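Side-chain contact in ubiquitin-conjugating enzyme E2, putative (PDB 4DS2), which probably carries activated ubiquitin, or a related modifier, as a thioester and passes it on toward substrate proteins, as ubiquitin-conjugating E2 enzymes do: residues Lys15-Leu20 and Val44-Ile49. Numbering follows the deposited sequence.
Sequences KDLKLL and VDTDTI
Leu17 and Leu20 pack against Val44 and Thr46 in a small apolar contact between the N-terminal helix of the E2 fold and the first strand, at one edge of its antiparallel sheet. The helical segment 15-20 and the strand end 44-46 run roughly antiparallel (152°), the axes of these short pieces 10.6 Å apart at closest approach; methyl groups bridge that gap, and no hydrogen bond crosses it. Leu17, one turn before Leu20, splits its two branches between the strand residues. Its CD1 lies 3.8 Å from CG1 of Val44, the two side chains passing alongside in opposite senses, while CD2 reaches CG2 of Thr46. With chi1 of Thr46 at 73°, OG1 falls between the backbone N and the carbonyl carbon, leaving the methyl CG2 anti to that carbon and next to Leu17. Val44 divides its methyls in the same way: CG1 goes to Leu17, and CG2 sits 3.8 Å from CD2 of Leu20, with CG of Leu20 close behind. Leu20 is buried, whereas Thr46 lies at the exposed end of the patch, where the strand gives way to the loop. On the neighbouring strand 51-57, Trp52 touches both leucines, and Val44 also meets Leu54 of that strand and Leu21 and Val24 farther along helix 11-27.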
ATOM      1  N   LYS A  15       3.847 -18.895  -4.074  1.00 39.30           N
ATOM      2  CA  LYS A  15       4.378 -18.480  -5.396  1.00 40.72           C
ATOM      3  C   LYS A  15       4.537 -16.937  -5.500  1.00 39.33           C
ATOM      4  O   LYS A  15       5.594 -16.450  -5.937  1.00 37.59           O
ATOM      5  CB  LYS A  15       3.508 -19.012  -6.535  1.00 42.92           C
ATOM      6  CG  LYS A  15       4.076 -18.771  -7.952  1.00 47.16           C
ATOM      7  CD  LYS A  15       3.065 -18.079  -8.901  1.00 49.48           C
ATOM      8  CE  LYS A  15       3.526 -18.064 -10.371  1.00 53.30           C
ATOM      9  NZ  LYS A  15       2.588 -17.471 -11.389  1.00 54.94           N
ATOM     10  N   ASP A  16       3.516 -16.185  -5.071  1.00 36.81           N
ATOM     11  CA  ASP A  16       3.606 -14.705  -5.042  1.00 37.34           C
ATOM     12  C   ASP A  16       4.563 -14.097  -4.027  1.00 36.88           C
ATOM     13  O   ASP A  16       5.082 -13.014  -4.289  1.00 38.54           O
ATOM     14  CB  ASP A  16       2.248 -14.054  -4.830  1.00 36.46           C
ATOM     15  CG  ASP A  16       1.332 -14.228  -6.020  1.00 38.28           C
ATOM     16  OD1 ASP A  16       1.664 -14.976  -6.971  1.00 39.29           O
ATOM     17  OD2 ASP A  16       0.248 -13.620  -6.007  1.00 38.76           O
ATOM     18  N   LEU A  17       4.805 -14.763  -2.892  1.00 35.18           N
ATOM     19  CA  LEU A  17       5.806 -14.291  -1.929  1.00 33.27           C
ATOM     20  C   LEU A  17       7.211 -14.483  -2.531  1.00 34.88           C
ATOM     21  O   LEU A  17       8.007 -13.552  -2.553  1.00 34.75           O
ATOM     22  CB  LEU A  17       5.663 -15.012  -0.584  1.00 31.90           C
ATOM     23  CG  LEU A  17       6.663 -14.594   0.511  1.00 32.15           C
ATOM     24  CD1 LEU A  17       6.864 -13.078   0.594  1.00 31.99           C
ATOM     25  CD2 LEU A  17       6.207 -15.205   1.824  1.00 31.24           C
ATOM     26  N   LYS A  18       7.492 -15.686  -3.042  1.00 35.79           N
ATOM     27  CA  LYS A  18       8.755 -15.963  -3.748  1.00 36.95           C
ATOM     28  C   LYS A  18       9.004 -14.935  -4.843  1.00 38.53           C
ATOM     29  O   LYS A  18      10.146 -14.527  -5.075  1.00 39.84           O
ATOM     30  CB  LYS A  18       8.732 -17.359  -4.367  1.00 37.22           C
ATOM     31  CG  LYS A  18       8.635 -18.484  -3.359  1.00 36.52           C
ATOM     32  CD  LYS A  18       8.607 -19.872  -4.015  1.00 37.79           C
ATOM     33  CE  LYS A  18       8.437 -21.019  -3.008  1.00 36.90           C
ATOM     34  NZ  LYS A  18       9.450 -22.141  -3.142  1.00 38.89           N
ATOM     35  N   LEU A  19       7.933 -14.516  -5.523  1.00 39.77           N
ATOM     36  CA  LEU A  19       8.072 -13.553  -6.645  1.00 42.54           C
ATOM     37  C   LEU A  19       8.366 -12.149  -6.117  1.00 42.60           C
ATOM     38  O   LEU A  19       9.203 -11.462  -6.687  1.00 42.57           O
ATOM     39  CB  LEU A  19       6.852 -13.547  -7.586  1.00 43.15           C
ATOM     40  CG  LEU A  19       6.990 -14.449  -8.842  1.00 46.00           C
ATOM     41  CD1 LEU A  19       5.674 -14.595  -9.597  1.00 47.39           C
ATOM     42  CD2 LEU A  19       8.052 -13.973  -9.824  1.00 49.41           C
ATOM     43  N   LEU A  20       7.702 -11.750  -5.021  1.00 40.91           N
ATOM     44  CA  LEU A  20       7.982 -10.454  -4.392  1.00 40.36           C
ATOM     45  C   LEU A  20       9.427 -10.349  -3.876  1.00 42.45           C
ATOM     46  O   LEU A  20      10.076  -9.336  -4.058  1.00 44.05           O
ATOM     47  CB  LEU A  20       7.025 -10.190  -3.243  1.00 38.18           C
ATOM     48  CG  LEU A  20       7.222  -8.842  -2.535  1.00 37.64           C
ATOM     49  CD1 LEU A  20       7.090  -7.667  -3.485  1.00 37.50           C
ATOM     50  CD2 LEU A  20       6.199  -8.712  -1.409  1.00 36.13           C
ATOM     51  N   VAL A  44      10.568  -7.432   3.611  1.00 49.24           N
ATOM     52  CA  VAL A  44       9.369  -8.269   3.624  1.00 47.24           C
ATOM     53  C   VAL A  44       9.560  -9.361   4.667  1.00 46.40           C
ATOM     54  O   VAL A  44      10.279 -10.315   4.435  1.00 50.58           O
ATOM     55  CB  VAL A  44       9.137  -8.960   2.247  1.00 47.33           C
ATOM     56  CG1 VAL A  44       7.954  -9.910   2.326  1.00 45.97           C
ATOM     57  CG2 VAL A  44       8.934  -7.950   1.130  1.00 44.00           C
ATOM     58  N   ASP A  45       8.954  -9.211   5.831  1.00 46.87           N
ATOM     59  CA  ASP A  45       8.922 -10.288   6.844  1.00 45.51           C
ATOM     60  C   ASP A  45       7.496 -10.932   6.727  1.00 42.91           C
ATOM     61  O   ASP A  45       6.608 -10.334   6.102  1.00 41.15           O
ATOM     62  CB  ASP A  45       9.284  -9.718   8.258  1.00 46.43           C
ATOM     63  CG  ASP A  45      10.822  -9.233   8.385  1.00 51.17           C
ATOM     64  OD1 ASP A  45      11.770  -9.834   7.823  1.00 51.26           O
ATOM     65  OD2 ASP A  45      11.105  -8.230   9.072  1.00 50.60           O
ATOM     66  N   THR A  46       7.269 -12.134   7.262  1.00 39.93           N
ATOM     67  CA  THR A  46       5.898 -12.715   7.304  1.00 37.39           C
ATOM     68  C   THR A  46       5.542 -13.138   8.727  1.00 38.11           C
ATOM     69  O   THR A  46       6.397 -13.134   9.625  1.00 41.15           O
ATOM     70  CB  THR A  46       5.733 -13.994   6.474  1.00 35.48           C
ATOM     71  OG1 THR A  46       6.409 -15.063   7.152  1.00 35.61           O
ATOM     72  CG2 THR A  46       6.270 -13.883   5.071  1.00 34.10           C
ATOM     73  N   ASP A  47       4.288 -13.525   8.918  1.00 35.45           N
ATOM     74  CA  ASP A  47       3.786 -13.967  10.211  1.00 35.32           C
ATOM     75  C   ASP A  47       2.655 -14.927   9.855  1.00 35.25           C
ATOM     76  O   ASP A  47       1.476 -14.529   9.880  1.00 34.13           O
ATOM     77  CB  ASP A  47       3.249 -12.760  10.981  1.00 35.99           C
ATOM     78  CG  ASP A  47       2.445 -13.148  12.214  1.00 37.14           C
ATOM     79  OD1 ASP A  47       2.504 -14.306  12.655  1.00 35.47           O
ATOM     80  OD2 ASP A  47       1.757 -12.259  12.756  1.00 39.65           O
ATOM     81  N   THR A  48       3.003 -16.182   9.506  1.00 43.33           N
ATOM     82  CA  THR A  48       2.087 -17.063   8.783  1.00 41.50           C
ATOM     83  C   THR A  48       2.254 -16.588   7.384  1.00 39.41           C
ATOM     84  O   THR A  48       2.694 -15.461   7.198  1.00 38.18           O
ATOM     85  CB  THR A  48       0.651 -16.868   9.289  1.00 42.42           C
ATOM     86  OG1 THR A  48       0.508 -17.566  10.536  1.00 45.02           O
ATOM     87  CG2 THR A  48      -0.311 -17.365   8.377  1.00 41.28           C
ATOM     88  N   ILE A  49       1.965 -17.426   6.384  1.00 38.92           N
ATOM     89  CA  ILE A  49       2.048 -16.969   4.979  1.00 36.72           C
ATOM     90  C   ILE A  49       0.941 -15.981   4.633  1.00 35.55           C
ATOM     91  O   ILE A  49       0.983 -15.324   3.604  1.00 34.98           O
ATOM     92  CB  ILE A  49       2.049 -18.126   3.962  1.00 36.62           C
ATOM     93  CG1 ILE A  49       0.721 -18.915   3.992  1.00 37.66           C
ATOM     94  CG2 ILE A  49       3.208 -19.071   4.239  1.00 37.08           C
ATOM     95  CD1 ILE A  49       0.534 -19.910   2.871  1.00 36.55           C
TER